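Local coordinates for SOXA (Paracoccus denitrificans, PDB 2C1D), which forms, with SoxX, a heme-containing enzyme complex that starts sulfur oxidation by joining thiosulfate to a cysteine of the carrier protein SoxY as a heterodisulfide, at residues R42-S45 against T46-L49; S82-G86 against P87-A91; G165-I168 against Y169-Y173; R99-E102 against H103-K106. All blocks are in the same frame, centred on the assembly; numbering follows the deposited sequence.

In the fold
The four contacts lie in series along the chain and divide between its two hemes. Contacts 2 and 4 fall in the first cytochrome c domain and both touch the chain I heme: 82-91 supplies its iron ligand His84, while 99-106 reaches its propionates and a zinc ion. Their centres are about 20 Å apart. Contacts 1 and 3, with centres about 30 Å apart, border the chain J heme, whose iron is held by His184 and the active-site Cys225. Arg42 reaches a propionate of that heme, and the Tyr169 side chain comes within about 4 Å of the heme. Contacts 1 and 4, about 38 Å apart between centres, lie on opposite sides of the chain's centre.

Contact 1: residues R42-S45 against T46-L49; sequences RDDS and TRDL. With HEC (heme c), chain J.
Arg47 folds back over the first turn of helix 44-48 and meets Arg42 and Asp44 in two different ways. Arg42 O lies at the guanidinium edge, 1° out of its plane, and accepts a hydrogen bond from Arg47 NH1 (2.8 Å). Asp44 sits over one face: its OD1 is 3.3 Å from Arg47 NH2 but well out of plane, a salt bridge of charges alone. Replacing Arg47 by alanine would probably leave Arg42 O without this donor and Asp5, which pairs with Arg47 NE, without its mate. Asp43 is the N-cap, crossing Thr46 at about a right angle. Its OD1 takes Thr46 OG1 (2.8 Å) on the syn side and Thr46 N (3.1 Å) nearly end-on. The carboxylates of Asp44 and Asp48, planes 84° apart, bring OD1 and OD2 respectively to 3.1 Å, a repulsion that Arg51, salt-bridged to Asp48 OD2, probably offsets. Arg42 leads the other way, bent at chi2 and chi3; NH1 makes a weak bond to heme O2D and NH2 binds His196 O. Around the short helix, Arg42 touches Arg263 and Leu49 touches Val262, both of strand 261-263, while Thr46 and Leu49 pack on Leu210 of a loop.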
# COMPACT_ATOMS: atom_id res chain seq x y z
N ARG A 42 9.29 11.05 -1.93
CA ARG A 42 10.40 10.67 -1.08
C ARG A 42 11.27 11.88 -0.74
O ARG A 42 11.22 12.88 -1.45
CB ARG A 42 11.21 9.57 -1.76
CG ARG A 42 10.37 8.43 -2.31
CD ARG A 42 9.93 7.42 -1.28
NE ARG A 42 8.99 7.91 -0.26
CZ ARG A 42 7.67 7.83 -0.33
NH1 ARG A 42 7.07 7.34 -1.41
NH2 ARG A 42 6.92 8.25 0.70
N ASP A 43 12.06 11.80 0.34
CA ASP A 43 12.99 12.89 0.65
C ASP A 43 14.16 12.90 -0.34
O ASP A 43 14.38 11.92 -1.07
CB ASP A 43 13.47 12.89 2.12
CG ASP A 43 14.15 11.58 2.55
OD1 ASP A 43 14.72 10.85 1.72
OD2 ASP A 43 14.17 11.21 3.76
N ASP A 44 14.92 14.00 -0.39
CA ASP A 44 15.91 14.13 -1.46
C ASP A 44 17.01 13.08 -1.38
O ASP A 44 17.49 12.63 -2.42
CB ASP A 44 16.57 15.52 -1.54
CG ASP A 44 17.56 15.62 -2.72
OD1 ASP A 44 17.14 15.29 -3.88
OD2 ASP A 44 18.79 15.94 -2.56
N SER A 45 17.41 12.68 -0.18
CA SER A 45 18.48 11.70 -0.06
C SER A 45 18.02 10.35 -0.65
O SER A 45 18.81 9.63 -1.26
CB SER A 45 18.99 11.57 1.38
OG SER A 45 18.47 10.43 2.05
N THR A 46 16.73 10.02 -0.51
CA THR A 46 16.23 8.77 -1.09
C THR A 46 16.05 8.92 -2.62
O THR A 46 16.39 8.01 -3.37
CB THR A 46 14.91 8.38 -0.43
OG1 THR A 46 15.10 8.21 0.98
CG2 THR A 46 14.42 7.03 -0.95
N ARG A 47 15.55 10.07 -3.05
CA ARG A 47 15.39 10.37 -4.48
C ARG A 47 16.74 10.25 -5.19
O ARG A 47 16.82 9.72 -6.29
CB ARG A 47 14.80 11.77 -4.70
CG ARG A 47 13.32 11.88 -4.33
CD ARG A 47 12.56 13.03 -4.98
NE ARG A 47 13.29 14.29 -4.97
CZ ARG A 47 13.35 15.14 -3.92
NH1 ARG A 47 12.76 14.85 -2.76
NH2 ARG A 47 14.03 16.28 -4.03
N ASP A 48 17.80 10.70 -4.51
CA ASP A 48 19.14 10.68 -5.10
C ASP A 48 19.62 9.25 -5.36
O ASP A 48 20.37 9.02 -6.31
CB ASP A 48 20.15 11.45 -4.22
CG ASP A 48 20.06 12.98 -4.42
OD1 ASP A 48 20.84 13.76 -3.79
OD2 ASP A 48 19.26 13.52 -5.19
N LEU A 49 19.18 8.30 -4.55
CA LEU A 49 19.58 6.90 -4.75
C LEU A 49 19.11 6.30 -6.08
O LEU A 49 19.66 5.32 -6.53
CB LEU A 49 19.07 6.03 -3.62
CG LEU A 49 19.67 6.40 -2.28
CD1 LEU A 49 19.03 5.55 -1.24
CD2 LEU A 49 21.19 6.22 -2.30
FE HEC J . -0.34 1.36 0.24
CHA HEC J . 2.93 2.24 -0.21
CHB HEC J . -0.30 -0.08 -2.91
CHC HEC J . -3.53 0.34 0.69
CHD HEC J . -0.53 3.20 3.09
NA HEC J . 1.08 1.13 -1.29
C1A HEC J . 2.37 1.58 -1.25
C2A HEC J . 3.00 1.24 -2.50
C3A HEC J . 2.08 0.59 -3.25
C4A HEC J . 0.86 0.52 -2.50
CMA HEC J . 2.26 0.01 -4.65
CAA HEC J . 4.46 1.57 -2.90
CBA HEC J . 4.46 2.82 -3.81
CGA HEC J . 5.86 3.14 -4.30
O1A HEC J . 6.00 4.14 -5.04
O2A HEC J . 6.85 2.43 -3.93
NB HEC J . -1.63 0.35 -0.87
C1B HEC J . -1.43 -0.21 -2.12
C2B HEC J . -2.56 -1.01 -2.45
C3B HEC J . -3.46 -0.89 -1.48
C4B HEC J . -2.88 -0.06 -0.46
CMB HEC J . -2.73 -1.77 -3.77
CAB HEC J . -4.84 -1.58 -1.41
CBB HEC J . -4.71 -2.94 -1.44
NC HEC J . -1.78 1.72 1.65
C1C HEC J . -3.04 1.21 1.63
C2C HEC J . -3.75 1.66 2.81
C3C HEC J . -2.92 2.47 3.49
C4C HEC J . -1.67 2.51 2.74
CMC HEC J . -5.21 1.24 3.10
CAC HEC J . -3.08 3.29 4.82
CBC HEC J . -3.68 2.83 5.93
ND HEC J . 0.96 2.50 1.26
C1D HEC J . 0.67 3.18 2.45
C2D HEC J . 1.86 3.86 2.92
C3D HEC J . 2.93 3.55 1.90
C4D HEC J . 2.28 2.71 0.92
CMD HEC J . 2.03 4.73 4.18
CAD HEC J . 4.39 4.06 1.87
CBD HEC J . 4.37 5.51 1.36
CGD HEC J . 4.02 5.61 -0.11
O1D HEC J . 2.85 5.78 -0.50
O2D HEC J . 4.92 5.54 -0.96
O HOH W 1 17.53 7.87 2.39

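Contact 2: residues S82-G86 against P87-A91; sequences SCHQG and PESMA. With HEC (heme c), chain I.
His84 and Met90 meet beside the heme at the end of a CXXCH heme-binding motif, the cytochrome c signature made here by Cys80, Cys83 and His84 on helix 80-84. The innermost bond is His84 NE2 to the heme iron, 2.1 Å, with Cys117 SG as the other axial ligand; Cys80 and Cys83 carry the covalent links to the same heme. Over one face of the imidazole lies the methyl of Met90: CE stands 3.5 Å from the ring centroid and 19° off the normal, a CH-pi contact displaced toward ND1 and CE1. The Met90 chain is bent at chi2 (-62°), which turns its end back to the ring, and SD passes 3.7 Å from the heme methyl CMA. One end of this side chain therefore packs on both the ligand and the porphyrin.

The next shell is the turn that places Met90. Gly86 O accepts twice from Ser89: OG approaches in the carbonyl plane at 2.8 Å, whereas N comes from above that plane. With chi1 at 62°, the Ser89 hydroxyl lies between its own N and carbonyl carbon, within reach of Gly86 O. Met90 N then bonds to Pro87 O, continuing the 3-10 segment 87-89. Farther out, Trp69 NE1 donates to Gln85 O, and Pro87 rests on Leu66 and Trp69 of helix 59-70. At the outer edge, water 2 accepts from Gly86 N and donates to Glu88 OE2, at 2.9 Å from each.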
# COMPACT_ATOMS: atom_id res chain seq x y z
N SER A 82 20.14 -19.71 -23.11
CA SER A 82 20.24 -20.79 -24.11
C SER A 82 19.10 -20.71 -25.12
O SER A 82 19.29 -21.07 -26.28
CB SER A 82 20.34 -22.18 -23.46
OG SER A 82 19.17 -22.58 -22.77
N CYS A 83 17.95 -20.18 -24.69
CA CYS A 83 16.81 -19.96 -25.59
C CYS A 83 16.56 -18.51 -25.96
O CYS A 83 16.17 -18.24 -27.09
CB CYS A 83 15.55 -20.53 -24.98
SG CYS A 83 15.58 -22.33 -24.81
N HIS A 84 16.77 -17.58 -25.03
CA HIS A 84 16.39 -16.17 -25.25
C HIS A 84 17.57 -15.29 -25.61
O HIS A 84 17.39 -14.11 -25.86
CB HIS A 84 15.74 -15.61 -24.00
CG HIS A 84 14.44 -16.23 -23.67
ND1 HIS A 84 13.33 -16.11 -24.49
CD2 HIS A 84 14.04 -16.95 -22.60
CE1 HIS A 84 12.31 -16.74 -23.94
NE2 HIS A 84 12.72 -17.27 -22.79
N GLN A 85 18.79 -15.86 -25.61
CA GLN A 85 20.03 -15.08 -25.72
C GLN A 85 20.12 -13.97 -24.65
O GLN A 85 19.80 -14.23 -23.50
CB GLN A 85 20.19 -14.57 -27.15
CG GLN A 85 20.34 -15.69 -28.17
CD GLN A 85 19.13 -15.83 -29.08
OE1 GLN A 85 18.09 -16.34 -28.68
NE2 GLN A 85 19.28 -15.37 -30.34
N GLY A 86 20.55 -12.76 -25.01
CA GLY A 86 20.62 -11.66 -24.06
C GLY A 86 19.28 -11.32 -23.44
O GLY A 86 18.22 -11.62 -24.01
N PRO A 87 19.29 -10.70 -22.27
CA PRO A 87 18.02 -10.34 -21.61
C PRO A 87 17.30 -9.21 -22.35
O PRO A 87 16.10 -9.00 -22.12
CB PRO A 87 18.46 -9.92 -20.20
CG PRO A 87 19.88 -9.39 -20.38
CD PRO A 87 20.48 -10.26 -21.51
N GLU A 88 18.00 -8.49 -23.22
CA GLU A 88 17.35 -7.50 -24.08
C GLU A 88 16.22 -8.12 -24.95
O GLU A 88 15.40 -7.39 -25.53
CB GLU A 88 18.35 -6.70 -24.93
CG GLU A 88 19.12 -7.48 -26.01
CD GLU A 88 20.40 -8.15 -25.50
OE1 GLU A 88 20.63 -8.19 -24.28
OE2 GLU A 88 21.17 -8.64 -26.35
N SER A 89 16.20 -9.46 -25.03
CA SER A 89 15.12 -10.21 -25.70
C SER A 89 13.77 -9.91 -25.08
O SER A 89 12.73 -10.05 -25.73
CB SER A 89 15.41 -11.72 -25.62
OG SER A 89 15.45 -12.21 -24.30
N MET A 90 13.78 -9.49 -23.81
CA MET A 90 12.58 -9.11 -23.11
C MET A 90 12.28 -7.62 -23.15
O MET A 90 11.46 -7.15 -22.37
CB MET A 90 12.65 -9.62 -21.67
CG MET A 90 12.77 -11.14 -21.56
SD MET A 90 11.30 -11.91 -22.29
CE MET A 90 11.96 -13.56 -22.89
N ALA A 91 12.92 -6.89 -24.05
CA ALA A 91 12.65 -5.46 -24.18
C ALA A 91 11.15 -5.20 -24.38
O ALA A 91 10.46 -5.95 -25.09
CB ALA A 91 13.42 -4.87 -25.30
FE HEC I . 11.40 -18.38 -21.57
CHA HEC I . 8.48 -17.04 -22.96
CHB HEC I . 11.57 -15.81 -19.45
CHC HEC I . 14.02 -19.92 -20.09
CHD HEC I . 11.61 -20.55 -24.24
NA HEC I . 10.25 -16.73 -21.29
C1A HEC I . 9.11 -16.35 -21.96
C2A HEC I . 8.65 -15.12 -21.38
C3A HEC I . 9.50 -14.78 -20.41
C4A HEC I . 10.51 -15.81 -20.31
CMA HEC I . 9.43 -13.55 -19.50
CAA HEC I . 7.39 -14.36 -21.85
CBA HEC I . 7.71 -13.73 -23.19
CGA HEC I . 6.51 -13.12 -23.90
O1A HEC I . 5.34 -13.52 -23.65
O2A HEC I . 6.78 -12.23 -24.74
NB HEC I . 12.61 -17.92 -20.05
C1B HEC I . 12.44 -16.84 -19.22
C2B HEC I . 13.34 -17.01 -18.08
C3B HEC I . 14.02 -18.15 -18.26
C4B HEC I . 13.58 -18.74 -19.51
CMB HEC I . 13.50 -16.00 -16.93
CAB HEC I . 15.10 -18.75 -17.30
CBB HEC I . 14.61 -18.90 -16.03
NC HEC I . 12.61 -19.95 -22.11
C1C HEC I . 13.59 -20.48 -21.29
C2C HEC I . 14.16 -21.62 -21.97
C3C HEC I . 13.42 -21.87 -23.07
C4C HEC I . 12.48 -20.77 -23.21
CMC HEC I . 15.18 -22.57 -21.30
CAC HEC I . 13.60 -23.02 -24.12
CBC HEC I . 13.65 -24.31 -23.69
ND HEC I . 10.22 -18.72 -23.32
C1D HEC I . 10.50 -19.73 -24.24
C2D HEC I . 9.42 -19.82 -25.20
C3D HEC I . 8.42 -18.74 -24.79
C4D HEC I . 9.01 -18.10 -23.62
CMD HEC I . 9.26 -20.78 -26.39
CAD HEC I . 7.08 -18.40 -25.46
CBD HEC I . 7.33 -17.39 -26.54
CGD HEC I . 6.01 -16.90 -27.15
O1D HEC I . 6.02 -16.51 -28.36
O2D HEC I . 5.00 -16.88 -26.42
O HOH W 2 20.79 -11.25 -27.47

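Contact 3: residues G165-I168 against Y169-Y173; sequences GKEI and YYTRY
The C-terminal end of helix 159-170, in the second cytochrome c domain, is where Lys166, Glu167 and Ile168 meet Tyr170, Thr171 and Tyr173. Backbone bonding changes as the helix runs out. Tyr169 N makes a regular i to i-4 bond to Gly165 O, Tyr170 N reaches Lys166 O at a stretched 3.3 Å with a weak second bond to Glu167 O, and Thr171 N turns to Ile168 O, three residues back, at 3.0 Å.

Tyr170 sets a ring edge against this end: CD1 is 3.3 Å from Lys166 O, which lies near the ring plane, while CD2 of Tyr169 stands over one face. The aliphatic part of Lys166 runs obliquely past, with CG 4.1 Å from Tyr170 CD1. The phenol reaches beyond the helix to bond Glu185 and Arg251, linking helix 159-170 to helix 239-251. A leucine in place of Tyr170 would probably leave Glu185 and Arg251 without their shared hydroxyl and Lys166 O without the ring edge beside it.

Tyr169 leads the other way, CG anti to the backbone N (chi1 -160°), and packs on Cys180 and His184, which bind the heme, while beyond the helix Arg172 NH1 and NH2 bond to Gly88 O and Thr89 O of the SoxX chain. Ile168 CG2 lies 3.6 Å from Tyr173 OH and 4.1 Å from Tyr173 CE1. At the last turn, Thr171 OG1 donates to Glu167 O at 2.7 Å, from 44° out of the carbonyl plane.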
# COMPACT_ATOMS: atom_id res chain seq x y z
N GLY A 165 -10.03 -6.16 -10.38
CA GLY A 165 -9.02 -5.45 -9.63
C GLY A 165 -9.53 -4.11 -9.12
O GLY A 165 -9.25 -3.70 -7.99
N LYS A 166 -10.32 -3.42 -9.95
CA LYS A 166 -10.89 -2.15 -9.55
C LYS A 166 -11.72 -2.33 -8.28
O LYS A 166 -11.61 -1.54 -7.34
CB LYS A 166 -11.76 -1.54 -10.68
CG LYS A 166 -12.34 -0.18 -10.32
CD LYS A 166 -13.37 0.31 -11.37
CE LYS A 166 -14.20 1.49 -10.85
NZ LYS A 166 -14.94 2.10 -12.00
N GLU A 167 -12.56 -3.36 -8.25
CA GLU A 167 -13.40 -3.61 -7.08
C GLU A 167 -12.56 -3.77 -5.79
O GLU A 167 -12.89 -3.21 -4.75
CB GLU A 167 -14.30 -4.84 -7.33
CG GLU A 167 -15.50 -4.94 -6.39
CD GLU A 167 -16.08 -6.34 -6.30
OE1 GLU A 167 -15.81 -7.20 -7.18
OE2 GLU A 167 -16.82 -6.58 -5.31
N ILE A 168 -11.47 -4.54 -5.88
CA ILE A 168 -10.55 -4.76 -4.76
C ILE A 168 -9.99 -3.41 -4.31
O ILE A 168 -9.99 -3.12 -3.12
CB ILE A 168 -9.41 -5.76 -5.17
CG1 ILE A 168 -10.02 -7.13 -5.47
CG2 ILE A 168 -8.29 -5.87 -4.09
CD1 ILE A 168 -9.06 -8.13 -6.08
N TYR A 169 -9.57 -2.57 -5.27
CA TYR A 169 -8.92 -1.28 -5.00
C TYR A 169 -9.76 -0.37 -4.12
O TYR A 169 -9.23 0.33 -3.25
CB TYR A 169 -8.57 -0.52 -6.31
CG TYR A 169 -7.51 0.54 -6.09
CD1 TYR A 169 -6.18 0.19 -6.08
CD2 TYR A 169 -7.84 1.87 -5.85
CE1 TYR A 169 -5.19 1.12 -5.85
CE2 TYR A 169 -6.84 2.83 -5.61
CZ TYR A 169 -5.51 2.43 -5.60
OH TYR A 169 -4.49 3.34 -5.36
N TYR A 170 -11.08 -0.43 -4.33
CA TYR A 170 -12.03 0.41 -3.61
C TYR A 170 -12.77 -0.31 -2.46
O TYR A 170 -13.60 0.28 -1.81
CB TYR A 170 -13.04 0.98 -4.61
CG TYR A 170 -12.39 2.00 -5.50
CD1 TYR A 170 -11.85 1.65 -6.72
CD2 TYR A 170 -12.28 3.32 -5.09
CE1 TYR A 170 -11.23 2.60 -7.54
CE2 TYR A 170 -11.65 4.26 -5.87
CZ TYR A 170 -11.13 3.90 -7.09
OH TYR A 170 -10.52 4.86 -7.85
N THR A 171 -12.45 -1.57 -2.21
CA THR A 171 -13.08 -2.31 -1.09
C THR A 171 -12.40 -1.97 0.21
O THR A 171 -11.17 -1.97 0.30
CB THR A 171 -13.03 -3.82 -1.35
OG1 THR A 171 -13.87 -4.13 -2.45
CG2 THR A 171 -13.68 -4.63 -0.18
N ARG A 172 -13.20 -1.68 1.23
CA ARG A 172 -12.64 -1.19 2.48
C ARG A 172 -12.49 -2.39 3.38
O ARG A 172 -13.45 -2.84 3.99
CB ARG A 172 -13.54 -0.13 3.09
CG ARG A 172 -13.60 1.12 2.23
CD ARG A 172 -14.49 2.19 2.78
NE ARG A 172 -13.90 2.75 3.98
CZ ARG A 172 -14.19 3.92 4.49
NH1 ARG A 172 -15.08 4.73 3.89
NH2 ARG A 172 -13.57 4.30 5.60
N TYR A 173 -11.28 -2.93 3.40
CA TYR A 173 -10.97 -4.15 4.13
C TYR A 173 -10.69 -3.99 5.63
O TYR A 173 -10.32 -2.91 6.13
CB TYR A 173 -9.78 -4.84 3.49
CG TYR A 173 -10.05 -5.35 2.08
CD1 TYR A 173 -9.42 -4.78 0.96
CD2 TYR A 173 -10.92 -6.42 1.86
CE1 TYR A 173 -9.65 -5.27 -0.31
CE2 TYR A 173 -11.17 -6.90 0.59
CZ TYR A 173 -10.55 -6.32 -0.49
OH TYR A 173 -10.81 -6.84 -1.75
O HOH W 3 -8.79 -2.07 -0.90

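Contact 4: residues R99-E102 against H103-K106; sequences RVDE and HTGK. With ZN (zinc ion), chain L; HEC (heme c), chain I.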
# COMPACT_ATOMS: atom_id res chain seq x y z
N ARG A 99 -0.66 -8.57 -18.46
CA ARG A 99 -1.50 -8.67 -19.65
C ARG A 99 -2.15 -10.04 -19.85
O ARG A 99 -1.72 -11.04 -19.31
CB ARG A 99 -0.69 -8.31 -20.90
CG ARG A 99 0.27 -9.42 -21.34
CD ARG A 99 1.34 -8.96 -22.33
NE ARG A 99 2.27 -10.01 -22.74
CZ ARG A 99 3.21 -9.86 -23.65
NH1 ARG A 99 3.35 -8.69 -24.25
NH2 ARG A 99 4.03 -10.86 -23.95
N VAL A 100 -3.19 -10.06 -20.68
CA VAL A 100 -3.78 -11.29 -21.20
C VAL A 100 -2.85 -11.77 -22.32
O VAL A 100 -2.64 -11.08 -23.29
CB VAL A 100 -5.21 -11.06 -21.75
CG1 VAL A 100 -5.79 -12.37 -22.37
CG2 VAL A 100 -6.12 -10.57 -20.65
N ASP A 101 -2.27 -12.95 -22.14
CA ASP A 101 -1.36 -13.50 -23.11
C ASP A 101 -2.00 -13.73 -24.45
O ASP A 101 -3.14 -14.21 -24.53
CB ASP A 101 -0.82 -14.84 -22.60
CG ASP A 101 0.26 -15.37 -23.49
OD1 ASP A 101 -0.01 -16.33 -24.28
OD2 ASP A 101 1.39 -14.83 -23.47
N GLU A 102 -1.27 -13.41 -25.51
CA GLU A 102 -1.81 -13.43 -26.86
C GLU A 102 -2.13 -14.84 -27.37
O GLU A 102 -2.97 -14.99 -28.23
CB GLU A 102 -0.87 -12.69 -27.83
CG GLU A 102 0.49 -13.36 -28.05
CD GLU A 102 1.25 -12.83 -29.25
OE1 GLU A 102 0.71 -12.88 -30.38
OE2 GLU A 102 2.41 -12.38 -29.09
N HIS A 103 -1.43 -15.84 -26.85
CA HIS A 103 -1.61 -17.24 -27.26
C HIS A 103 -2.53 -18.05 -26.34
O HIS A 103 -3.30 -18.84 -26.83
CB HIS A 103 -0.28 -17.98 -27.30
CG HIS A 103 0.80 -17.28 -28.05
ND1 HIS A 103 0.70 -16.98 -29.39
CD2 HIS A 103 2.05 -16.90 -27.67
CE1 HIS A 103 1.83 -16.41 -29.79
NE2 HIS A 103 2.67 -16.37 -28.77
N THR A 104 -2.45 -17.87 -25.01
CA THR A 104 -3.26 -18.71 -24.08
C THR A 104 -4.56 -18.07 -23.64
O THR A 104 -5.44 -18.75 -23.11
CB THR A 104 -2.46 -19.03 -22.83
OG1 THR A 104 -2.11 -17.82 -22.13
CG2 THR A 104 -1.16 -19.73 -23.18
N GLY A 105 -4.67 -16.76 -23.82
CA GLY A 105 -5.72 -15.97 -23.20
C GLY A 105 -5.76 -15.90 -21.68
O GLY A 105 -6.75 -15.42 -21.12
N LYS A 106 -4.69 -16.32 -21.00
CA LYS A 106 -4.62 -16.22 -19.53
C LYS A 106 -4.03 -14.87 -19.10
O LYS A 106 -3.10 -14.35 -19.74
CB LYS A 106 -3.75 -17.34 -18.97
CG LYS A 106 -4.20 -18.74 -19.38
CD LYS A 106 -3.65 -19.81 -18.46
CE LYS A 106 -2.49 -20.57 -19.02
NZ LYS A 106 -2.66 -22.06 -18.68
ZN ZN L . 4.50 -15.45 -28.74
FE HEC I . 11.40 -18.38 -21.57
CHA HEC I . 8.48 -17.04 -22.96
CHB HEC I . 11.57 -15.81 -19.45
CHC HEC I . 14.02 -19.92 -20.09
CHD HEC I . 11.61 -20.55 -24.24
NA HEC I . 10.25 -16.73 -21.29
C1A HEC I . 9.11 -16.35 -21.96
C2A HEC I . 8.65 -15.12 -21.38
C3A HEC I . 9.50 -14.78 -20.41
C4A HEC I . 10.51 -15.81 -20.31
CMA HEC I . 9.43 -13.55 -19.50
CAA HEC I . 7.39 -14.36 -21.85
CBA HEC I . 7.71 -13.73 -23.19
CGA HEC I . 6.51 -13.12 -23.90
O1A HEC I . 5.34 -13.52 -23.65
O2A HEC I . 6.78 -12.23 -24.74
NB HEC I . 12.61 -17.92 -20.05
C1B HEC I . 12.44 -16.84 -19.22
C2B HEC I . 13.34 -17.01 -18.08
C3B HEC I . 14.02 -18.15 -18.26
C4B HEC I . 13.58 -18.74 -19.51
CMB HEC I . 13.50 -16.00 -16.93
CAB HEC I . 15.10 -18.75 -17.30
CBB HEC I . 14.61 -18.90 -16.03
NC HEC I . 12.61 -19.95 -22.11
C1C HEC I . 13.59 -20.48 -21.29
C2C HEC I . 14.16 -21.62 -21.97
C3C HEC I . 13.42 -21.87 -23.07
C4C HEC I . 12.48 -20.77 -23.21
CMC HEC I . 15.18 -22.57 -21.30
CAC HEC I . 13.60 -23.02 -24.12
CBC HEC I . 13.65 -24.31 -23.69
ND HEC I . 10.22 -18.72 -23.32
C1D HEC I . 10.50 -19.73 -24.24
C2D HEC I . 9.42 -19.82 -25.20
C3D HEC I . 8.42 -18.74 -24.79
C4D HEC I . 9.01 -18.10 -23.62
CMD HEC I . 9.26 -20.78 -26.39
CAD HEC I . 7.08 -18.40 -25.46
CBD HEC I . 7.33 -17.39 -26.54
CGD HEC I . 6.01 -16.90 -27.15
O1D HEC I . 6.02 -16.51 -28.36
O2D HEC I . 5.00 -16.88 -26.42
O HOH W 4 4.12 -13.68 -27.53
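Asp101 N bonds almost straight to Lys106 O (2.9 Å, 171°), and Gly105 N returns a bond to Asp101 O, so the chain reverses between strands 99-100 and 107-108, with Gly105 at positive phi. Inside the turn, Asp101 OD1 accepts two backbone N-H groups, each at 3.0 Å: Thr104 N on the anti lone pair, and His103 N from above the carboxylate plane, the bond of an Asx turn. The CG of Asp101 is anti to its backbone N (chi1 -173°), which directs the carboxylate into the loop; its OD2 is bonded to Tyr113 OH. Thr104 OG1 accepts from Lys106 N, forming an ST turn.

On the heme side, Glu102 lies alongside His103 and points the same way. Glu102 CG stands 3.7 Å over the centre of the imidazole, a CH-pi contact, and the carboxylate stacks only 5° from parallel to the ring. His103 NE2 binds the zinc ion at 2.0 Å, heme propionate O1D binds it at 1.9 Å, and water 4 is a third ligand, at 2.2 Å. That water donates to Glu102 OE2 (2.7 Å), so Glu102 acts as a second-shell group. Arg99 NH2 adds a weak bond to O1A of the other propionate, while its NE binds Tyr113 OH. The arrangement is a beta-hairpin turn whose loop carries a zinc site shared with a heme propionate.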